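Local atomic coordinates of nisin biosynthesis protein nisC (Lactococcus lactis subsp. lactis, PDB entry 2G0D), a protein that acts as the zinc-dependent cyclase of nisin biosynthesis, closing the thioether rings of this lantibiotic in its precursor peptide. Residues Asn62-Ile67 with Leu90-Leu95; Tyr74-Gly79 with Ser83-Ile88; Ser145-Ile150 with Asp156-Leu161. All coordinates share one frame; numbering follows the deposited sequence.

Contact 1: residues Asn62-Ile67 with Leu90-Leu95; sequences NYIEYI and LSILHL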
loop_
_atom_site.group_PDB
_atom_site.type_symbol
_atom_site.label_atom_id
_atom_site.label_comp_id
_atom_site.label_asym_id
_atom_site.label_seq_id
_atom_site.Cartn_x
_atom_site.Cartn_y
_atom_site.Cartn_z
ATOM N N ASN A 62 12.259 -15.139 17.029
ATOM C CA ASN A 62 11.302 -15.272 18.113
ATOM C C ASN A 62 9.891 -14.955 17.640
ATOM O O ASN A 62 8.960 -15.733 17.865
ATOM C CB ASN A 62 11.673 -14.344 19.283
ATOM C CG ASN A 62 12.848 -14.859 20.084
ATOM O OD1 ASN A 62 13.249 -16.020 19.935
ATOM N ND2 ASN A 62 13.418 -13.996 20.940
ATOM N N TYR A 63 9.738 -13.797 16.991
ATOM C CA TYR A 63 8.427 -13.333 16.578
ATOM C C TYR A 63 7.870 -14.230 15.466
ATOM O O TYR A 63 6.661 -14.446 15.399
ATOM C CB TYR A 63 8.482 -11.859 16.135
ATOM C CG TYR A 63 8.961 -10.884 17.197
ATOM C CD1 TYR A 63 8.873 -11.192 18.565
ATOM C CD2 TYR A 63 9.479 -9.642 16.836
ATOM C CE1 TYR A 63 9.300 -10.294 19.544
ATOM C CE2 TYR A 63 9.894 -8.732 17.795
ATOM C CZ TYR A 63 9.809 -9.062 19.152
ATOM O OH TYR A 63 10.237 -8.162 20.100
ATOM N N ILE A 64 8.750 -14.746 14.605
ATOM C CA ILE A 64 8.338 -15.686 13.565
ATOM C C ILE A 64 7.838 -17.005 14.175
ATOM O O ILE A 64 6.742 -17.475 13.849
ATOM C CB ILE A 64 9.465 -15.952 12.530
ATOM C CG1 ILE A 64 9.706 -14.716 11.644
ATOM C CG2 ILE A 64 9.099 -17.116 11.635
ATOM C CD1 ILE A 64 11.010 -14.758 10.911
ATOM N N GLU A 65 8.630 -17.605 15.061
ATOM C CA GLU A 65 8.180 -18.817 15.725
ATOM C C GLU A 65 6.870 -18.566 16.469
ATOM O O GLU A 65 5.945 -19.386 16.402
ATOM C CB GLU A 65 9.263 -19.427 16.623
ATOM C CG GLU A 65 10.326 -20.248 15.844
ATOM C CD GLU A 65 9.739 -21.268 14.834
ATOM O OE1 GLU A 65 9.335 -22.402 15.253
ATOM O OE2 GLU A 65 9.707 -20.944 13.609
ATOM N N TYR A 66 6.768 -17.412 17.124
ATOM C CA TYR A 66 5.519 -17.026 17.778
ATOM C C TYR A 66 4.373 -16.926 16.773
ATOM O O TYR A 66 3.252 -17.300 17.089
ATOM C CB TYR A 66 5.687 -15.715 18.532
ATOM C CG TYR A 66 4.452 -15.221 19.232
ATOM C CD1 TYR A 66 4.180 -15.599 20.544
ATOM C CD2 TYR A 66 3.561 -14.353 18.594
ATOM C CE1 TYR A 66 3.041 -15.142 21.207
ATOM C CE2 TYR A 66 2.431 -13.867 19.240
ATOM C CZ TYR A 66 2.173 -14.274 20.561
ATOM O OH TYR A 66 1.057 -13.814 21.239
ATOM N N ILE A 67 4.647 -16.408 15.573
ATOM C CA ILE A 67 3.625 -16.357 14.525
ATOM C C ILE A 67 3.164 -17.747 14.047
ATOM O O ILE A 67 1.956 -17.994 13.984
ATOM C CB ILE A 67 4.041 -15.480 13.303
ATOM C CG1 ILE A 67 3.992 -13.974 13.648
ATOM C CG2 ILE A 67 3.137 -15.775 12.112
ATOM C CD1 ILE A 67 4.600 -13.091 12.572
ATOM N N LEU A 90 5.119 -11.279 3.134
ATOM C CA LEU A 90 5.969 -10.143 2.780
ATOM C C LEU A 90 7.012 -9.861 3.858
ATOM O O LEU A 90 8.195 -9.587 3.535
ATOM C CB LEU A 90 5.141 -8.856 2.535
ATOM C CG LEU A 90 5.927 -7.630 2.011
ATOM C CD1 LEU A 90 6.386 -7.870 0.593
ATOM C CD2 LEU A 90 5.084 -6.392 2.104
ATOM N N SER A 91 6.592 -9.935 5.134
ATOM C CA SER A 91 7.474 -9.573 6.244
ATOM C C SER A 91 8.716 -10.492 6.382
ATOM O O SER A 91 9.756 -10.079 6.958
ATOM C CB SER A 91 6.691 -9.463 7.553
ATOM O OG SER A 91 6.334 -10.738 8.095
ATOM N N ILE A 92 8.635 -11.716 5.827
ATOM C CA ILE A 92 9.764 -12.662 5.902
ATOM C C ILE A 92 10.340 -13.066 4.537
ATOM O O ILE A 92 11.262 -13.874 4.447
ATOM C CB ILE A 92 9.399 -13.947 6.713
ATOM C CG1 ILE A 92 8.369 -14.797 5.945
ATOM C CG2 ILE A 92 8.884 -13.593 8.119
ATOM C CD1 ILE A 92 7.975 -16.094 6.660
ATOM N N LEU A 93 9.786 -12.519 3.470
ATOM C CA LEU A 93 10.170 -12.929 2.104
ATOM C C LEU A 93 11.697 -12.905 1.856
ATOM O O LEU A 93 12.237 -13.841 1.258
ATOM C CB LEU A 93 9.423 -12.088 1.048
ATOM C CG LEU A 93 9.707 -12.460 -0.411
ATOM C CD1 LEU A 93 9.346 -13.917 -0.706
ATOM C CD2 LEU A 93 8.970 -11.545 -1.341
ATOM N N HIS A 94 12.384 -11.866 2.341
ATOM C CA HIS A 94 13.862 -11.726 2.181
ATOM C C HIS A 94 14.686 -12.837 2.846
ATOM O O HIS A 94 15.869 -12.997 2.558
ATOM C CB HIS A 94 14.321 -10.404 2.761
ATOM C CG HIS A 94 14.068 -10.295 4.225
ATOM N ND1 HIS A 94 12.807 -10.092 4.735
ATOM C CD2 HIS A 94 14.902 -10.390 5.285
ATOM C CE1 HIS A 94 12.873 -10.057 6.052
ATOM N NE2 HIS A 94 14.132 -10.245 6.413
ATOM N N LEU A 95 14.041 -13.619 3.702
ATOM C CA LEU A 95 14.700 -14.700 4.421
ATOM C C LEU A 95 14.549 -16.068 3.732
ATOM O O LEU A 95 15.129 -17.052 4.190
ATOM C CB LEU A 95 14.150 -14.767 5.828
ATOM C CG LEU A 95 14.472 -13.601 6.786
ATOM C CD1 LEU A 95 13.602 -13.662 8.043
ATOM C CD2 LEU A 95 15.947 -13.611 7.169
#
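Ile64, within helix 53-74, and Ile92, on helix 85-92, mark the closest backbone approach, with Ile64 CA and Ile92 CA 8.4 Å apart, a spacing bridged by side chains and not by main-chain atoms. The bridge is built around one methyl. Ile64 CD1 comes to 3.7 Å from Ile92 CG2 and to 4.0 Å from Leu95 CD1, so it lies across the gap between two methyls of the opposite segment. Its position follows from the torsions: CG1 of Ile64 is anti to the carbonyl carbon (chi1 -71°), and the next bond is extended, carrying CD1 to the far end of the branch. In Ile92 it is CG2 that takes the place anti to the carbonyl carbon, while CG1 goes between the backbone N and the carbonyl carbon (chi1 69°); the short CG2 branch therefore meets Ile64, touching CG1 as well as CD1. Leu95 lies one turn on, with Leu95 N bonded to Ile92 O (2.9 Å), and its CD1 faces Ile64 on the same surface. Helix 100-122 also packs on the group: Leu105 touches both isoleucines, and Tyr102 reaches Leu95. The contact joins two successive helices of the alpha toroid, 53-74 and 85-92. With 117 Å² buried in total, and every touching residue an aliphatic one in the interior, cohesion here probably rests on dispersion and the exclusion of water, and the fit between the two segments on which methyls meet.

Contact 2: residues Tyr74-Gly79 with Ser83-Ile88; sequences YGLLTG and SGAAGI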
loop_
_atom_site.group_PDB
_atom_site.type_symbol
_atom_site.label_atom_id
_atom_site.label_comp_id
_atom_site.label_asym_id
_atom_site.label_seq_id
_atom_site.Cartn_x
_atom_site.Cartn_y
_atom_site.Cartn_z
ATOM N N TYR A 74 -4.803 -21.408 15.343
ATOM C CA TYR A 74 -6.021 -20.659 15.016
ATOM C C TYR A 74 -6.331 -20.575 13.534
ATOM O O TYR A 74 -7.460 -20.281 13.151
ATOM C CB TYR A 74 -5.974 -19.250 15.617
ATOM C CG TYR A 74 -5.963 -19.239 17.131
ATOM C CD1 TYR A 74 -7.138 -19.447 17.858
ATOM C CD2 TYR A 74 -4.777 -19.029 17.840
ATOM C CE1 TYR A 74 -7.135 -19.440 19.250
ATOM C CE2 TYR A 74 -4.761 -19.024 19.231
ATOM C CZ TYR A 74 -5.943 -19.228 19.933
ATOM O OH TYR A 74 -5.940 -19.220 21.319
ATOM N N GLY A 75 -5.334 -20.843 12.704
ATOM C CA GLY A 75 -5.470 -20.665 11.265
ATOM C C GLY A 75 -5.481 -19.193 10.882
ATOM O O GLY A 75 -5.204 -18.301 11.709
ATOM N N LEU A 76 -5.802 -18.937 9.622
ATOM C CA LEU A 76 -6.034 -17.578 9.156
ATOM C C LEU A 76 -7.425 -17.519 8.603
ATOM O O LEU A 76 -7.942 -18.518 8.096
ATOM C CB LEU A 76 -5.072 -17.213 8.032
ATOM C CG LEU A 76 -3.677 -16.741 8.396
ATOM C CD1 LEU A 76 -2.807 -16.855 7.182
ATOM C CD2 LEU A 76 -3.713 -15.304 8.896
ATOM N N LEU A 77 -8.028 -16.347 8.674
ATOM C CA LEU A 77 -9.282 -16.133 7.978
ATOM C C LEU A 77 -9.096 -15.335 6.678
ATOM O O LEU A 77 -10.034 -15.230 5.881
ATOM C CB LEU A 77 -10.322 -15.501 8.911
ATOM C CG LEU A 77 -10.777 -16.390 10.085
ATOM C CD1 LEU A 77 -11.742 -15.628 11.005
ATOM C CD2 LEU A 77 -11.398 -17.717 9.620
ATOM N N THR A 78 -7.891 -14.802 6.448
ATOM C CA THR A 78 -7.664 -13.952 5.275
ATOM C C THR A 78 -6.263 -14.011 4.643
ATOM O O THR A 78 -5.261 -14.145 5.334
ATOM C CB THR A 78 -8.094 -12.489 5.535
ATOM O OG1 THR A 78 -7.983 -11.731 4.323
ATOM C CG2 THR A 78 -7.236 -11.843 6.615
ATOM N N GLY A 79 -6.220 -13.936 3.319
ATOM C CA GLY A 79 -4.951 -13.915 2.610
ATOM C C GLY A 79 -4.434 -12.493 2.384
ATOM O O GLY A 79 -3.472 -12.309 1.684
ATOM N N SER A 83 -3.891 -7.578 6.666
ATOM C CA SER A 83 -4.401 -8.378 7.807
ATOM C C SER A 83 -4.114 -9.867 7.694
ATOM O O SER A 83 -4.279 -10.583 8.673
ATOM C CB SER A 83 -5.913 -8.207 7.987
ATOM O OG SER A 83 -6.224 -6.858 8.174
ATOM N N GLY A 84 -3.726 -10.342 6.514
ATOM C CA GLY A 84 -3.679 -11.780 6.298
ATOM C C GLY A 84 -2.338 -12.360 5.914
ATOM O O GLY A 84 -1.290 -11.801 6.238
ATOM N N ALA A 85 -2.383 -13.489 5.208
ATOM C CA ALA A 85 -1.174 -14.234 4.845
ATOM C C ALA A 85 -0.159 -13.477 3.993
ATOM O O ALA A 85 1.046 -13.675 4.172
ATOM C CB ALA A 85 -1.540 -15.594 4.179
ATOM N N ALA A 86 -0.616 -12.637 3.055
ATOM C CA ALA A 86 0.321 -11.897 2.178
ATOM C C ALA A 86 1.198 -10.907 2.960
ATOM O O ALA A 86 2.390 -10.761 2.654
ATOM C CB ALA A 86 -0.401 -11.209 0.999
ATOM N N GLY A 87 0.638 -10.261 3.986
ATOM C CA GLY A 87 1.452 -9.377 4.862
ATOM C C GLY A 87 2.476 -10.139 5.697
ATOM O O GLY A 87 3.612 -9.690 5.875
ATOM N N ILE A 88 2.085 -11.298 6.213
ATOM C CA ILE A 88 3.008 -12.143 6.959
ATOM C C ILE A 88 4.125 -12.652 6.052
ATOM O O ILE A 88 5.314 -12.586 6.419
ATOM C CB ILE A 88 2.285 -13.339 7.641
ATOM C CG1 ILE A 88 1.191 -12.836 8.596
ATOM C CG2 ILE A 88 3.299 -14.214 8.374
ATOM C CD1 ILE A 88 0.236 -13.931 9.119
#
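Thr78 O and Gly79 O, two successive carbonyls of the loop after helix 53-74, receive the amides that open helix 85-92. Ala85 N donates to Thr78 O over 3.0 Å, with an N-H...O angle of 148°. Ala86 N donates to Gly79 O over 3.2 Å, but here the donor stands well above the carbonyl plane, 63° out of it, so the second bond is the less well directed. Thr78 O takes a further contact from the CA-H of Gly84, the N-cap residue, whose CA lies 3.0 Å away; the absence of a side chain permits this approach. Gly84 O in turn accepts weak bonds from Gly87 N and Ile88 N. The hydroxyls are occupied by other residues: Thr78 OG1 is paired with Ser80 N, and Ser83 OG with Glu138 OE2. Ser80 OG also accepts from Ser83 N, so Ser80 bonds to both segments. Since OG1 of Thr78 is anti to the backbone N (chi1 -174°), CG2 is left to cover Gly84 CA at 3.6 Å. Apolar contacts flank the polar ones. Leu76 CD1 presses on Ala85 CB at 3.5 Å, tighter than usual for carbon, while Leu76 CD2 rests 4.2 Å from Ile88 CD1. Gly84-Ala85-Ala86-Gly87 fits the Gly-x-x-Gly pattern that recurs in LanC cyclases at the starts of helices of the toroid. The first amides of a helix have no carbonyl from a preceding turn to bond; here the loop supplies two, and these carbonyls would probably also interact favourably with the positive end of the helix dipole in a largely buried setting.

Contact 3: residues Ser145-Ile150 with Asp156-Leu161; sequences SYLLLI and DDLKIL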
loop_
_atom_site.group_PDB
_atom_site.type_symbol
_atom_site.label_atom_id
_atom_site.label_comp_id
_atom_site.label_asym_id
_atom_site.label_seq_id
_atom_site.Cartn_x
_atom_site.Cartn_y
_atom_site.Cartn_z
ATOM N N SER A 145 0.284 -7.392 -5.224
ATOM C CA SER A 145 1.535 -6.639 -4.986
ATOM C C SER A 145 2.617 -7.578 -4.459
ATOM O O SER A 145 3.747 -7.601 -4.976
ATOM C CB SER A 145 1.314 -5.506 -3.984
ATOM O OG SER A 145 2.469 -4.679 -3.932
ATOM N N TYR A 146 2.253 -8.343 -3.421
ATOM C CA TYR A 146 3.104 -9.394 -2.873
ATOM C C TYR A 146 3.387 -10.499 -3.898
ATOM O O TYR A 146 4.555 -10.861 -4.101
ATOM C CB TYR A 146 2.522 -10.024 -1.588
ATOM C CG TYR A 146 3.228 -11.329 -1.242
ATOM C CD1 TYR A 146 4.515 -11.330 -0.691
ATOM C CD2 TYR A 146 2.624 -12.556 -1.495
ATOM C CE1 TYR A 146 5.182 -12.529 -0.410
ATOM C CE2 TYR A 146 3.286 -13.768 -1.229
ATOM C CZ TYR A 146 4.572 -13.748 -0.700
ATOM O OH TYR A 146 5.223 -14.944 -0.416
ATOM N N LEU A 147 2.339 -11.025 -4.537
ATOM C CA LEU A 147 2.504 -12.149 -5.497
ATOM C C LEU A 147 3.512 -11.855 -6.591
ATOM O O LEU A 147 4.304 -12.729 -6.923
ATOM C CB LEU A 147 1.160 -12.618 -6.095
ATOM C CG LEU A 147 0.190 -13.271 -5.089
ATOM C CD1 LEU A 147 -1.198 -13.472 -5.739
ATOM C CD2 LEU A 147 0.726 -14.593 -4.538
ATOM N N LEU A 148 3.518 -10.605 -7.100
ATOM C CA LEU A 148 4.397 -10.200 -8.203
ATOM C C LEU A 148 5.905 -10.181 -7.886
ATOM O O LEU A 148 6.742 -10.087 -8.799
ATOM C CB LEU A 148 3.948 -8.855 -8.797
ATOM C CG LEU A 148 2.622 -8.938 -9.568
ATOM C CD1 LEU A 148 2.062 -7.541 -9.779
ATOM C CD2 LEU A 148 2.769 -9.682 -10.922
ATOM N N LEU A 149 6.242 -10.316 -6.613
ATOM C CA LEU A 149 7.623 -10.528 -6.182
ATOM C C LEU A 149 8.077 -11.987 -6.304
ATOM O O LEU A 149 9.261 -12.258 -6.174
ATOM C CB LEU A 149 7.781 -10.105 -4.710
ATOM C CG LEU A 149 7.661 -8.605 -4.383
ATOM C CD1 LEU A 149 7.681 -8.450 -2.865
ATOM C CD2 LEU A 149 8.803 -7.785 -5.066
ATOM N N ILE A 150 7.142 -12.920 -6.482
ATOM C CA ILE A 150 7.519 -14.318 -6.650
ATOM C C ILE A 150 7.731 -14.608 -8.134
ATOM O O ILE A 150 6.813 -14.454 -8.941
ATOM C CB ILE A 150 6.444 -15.294 -6.074
ATOM C CG1 ILE A 150 6.043 -14.925 -4.638
ATOM C CG2 ILE A 150 6.934 -16.729 -6.130
ATOM C CD1 ILE A 150 4.792 -15.669 -4.170
ATOM N N ASP A 156 1.692 -18.055 -12.230
ATOM C CA ASP A 156 1.336 -17.308 -13.423
ATOM C C ASP A 156 -0.159 -17.318 -13.626
ATOM O O ASP A 156 -0.767 -16.275 -13.907
ATOM C CB ASP A 156 2.072 -17.870 -14.651
ATOM C CG ASP A 156 3.556 -17.428 -14.704
ATOM O OD1 ASP A 156 4.008 -16.637 -13.837
ATOM O OD2 ASP A 156 4.276 -17.880 -15.615
ATOM N N ASP A 157 -0.756 -18.482 -13.436
ATOM C CA ASP A 157 -2.191 -18.630 -13.615
ATOM C C ASP A 157 -2.970 -17.781 -12.613
ATOM O O ASP A 157 -3.863 -17.051 -13.017
ATOM C CB ASP A 157 -2.621 -20.111 -13.593
ATOM C CG ASP A 157 -2.172 -20.860 -14.826
ATOM O OD1 ASP A 157 -2.199 -20.283 -15.932
ATOM O OD2 ASP A 157 -1.789 -22.046 -14.709
ATOM N N LEU A 158 -2.604 -17.870 -11.331
ATOM C CA LEU A 158 -3.172 -17.056 -10.267
ATOM C C LEU A 158 -3.063 -15.545 -10.575
ATOM O O LEU A 158 -4.033 -14.790 -10.402
ATOM C CB LEU A 158 -2.461 -17.387 -8.933
ATOM C CG LEU A 158 -2.702 -16.516 -7.681
ATOM C CD1 LEU A 158 -4.191 -16.510 -7.262
ATOM C CD2 LEU A 158 -1.823 -16.934 -6.511
ATOM N N LYS A 159 -1.881 -15.112 -11.019
ATOM C CA LYS A 159 -1.621 -13.697 -11.336
ATOM C C LYS A 159 -2.566 -13.202 -12.408
ATOM O O LYS A 159 -3.189 -12.154 -12.259
ATOM C CB LYS A 159 -0.175 -13.504 -11.749
ATOM C CG LYS A 159 0.779 -13.437 -10.543
ATOM C CD LYS A 159 2.260 -13.517 -10.995
ATOM C CE LYS A 159 3.155 -13.601 -9.771
ATOM N NZ LYS A 159 4.579 -13.667 -10.123
ATOM N N ILE A 160 -2.716 -14.011 -13.460
ATOM C CA ILE A 160 -3.563 -13.691 -14.601
ATOM C C ILE A 160 -5.046 -13.683 -14.213
ATOM O O ILE A 160 -5.808 -12.815 -14.659
ATOM C CB ILE A 160 -3.222 -14.649 -15.772
ATOM C CG1 ILE A 160 -1.931 -14.159 -16.442
ATOM C CG2 ILE A 160 -4.373 -14.783 -16.776
ATOM C CD1 ILE A 160 -1.086 -15.309 -17.004
ATOM N N LEU A 161 -5.432 -14.635 -13.361
ATOM C CA LEU A 161 -6.783 -14.717 -12.808
ATOM C C LEU A 161 -7.153 -13.443 -12.052
ATOM O O LEU A 161 -8.242 -12.900 -12.262
ATOM C CB LEU A 161 -6.929 -15.940 -11.877
ATOM C CG LEU A 161 -8.322 -16.211 -11.288
ATOM C CD1 LEU A 161 -9.230 -16.956 -12.295
ATOM C CD2 LEU A 161 -8.195 -17.005 -9.974
HETATM O O HOH W 1 6.082 -11.459 -10.995
#
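Lys159 stretches from helix 156-168 to the carbonyl-lined end of the 145-150 segment, where its NZ donates to Ile150 O at 2.6 Å. The ammonium meets that oxygen almost head-on, with a C=O...N angle of 163°. What brings it there is a chain extended at every bond past CG, after a first torsion that sets CG anti to the carbonyl carbon (chi1 -80°). The CB of Lys159 does not itself aim at the neighbouring segment; the length of the chain makes the reach. On the way, Lys159 CE passes 3.2 Å from Leu147 O, and CD lies 3.9 Å from Leu148 CD2, the leucine branch running obliquely over the aliphatic part of the lysine. A water extends the polar group: it accepts from Lys159 NZ at 2.8 Å and donates to Leu148 O at 2.7 Å. The chain conformation that gathers these oxygens is a type I beta turn from Leu147 to Ile150, closed by Ile150 N donating to Leu147 O, in the C-terminal part of the segment. Helix 156-168 is the next helix of the alpha toroid, so the lysine spans the connection between successive helices and meets the carbonyl end of the earlier one, a setting that probably favours its positive charge. Beside the lysine the contact is apolar. Leu147 and Leu158 cross at about a right angle, with Leu147 CD1 3.6 Å from Leu158 CD2. In Leu158 the CG lies opposite the amide nitrogen (chi1 170°), which helps turn CD2 toward Leu147, and both delta methyls of Leu147 sit against that single methyl. Beyond them, helix 100-122 contributes Glu114 and Val117 against Leu158, and Tyr217 and Ala218 of helix 208-221 cover Leu148.

Overall arrangement
Helix 85-92 is the common element: contact 2 holds its start, contact 1 its far end, and their centres are 13 Å apart. Contact 2 is nested within the loop that contact 1 closes, and the two meet where Ile67 CG2 lies 4.1 Å from Ile88 CG2. Contact 3 follows later in the chain, 17 Å between centres from contact 2 and 21 Å from contact 1. It nevertheless packs on the same part of the chain, with Leu149 CD1 3.7 Å from both Leu90 CD1 and Leu93 CD2, and Tyr146 beside Ala86. The zinc ion, bound by Cys278, Cys324 and His325, lies about 14 Å from the Ser83 side chain of contact 2.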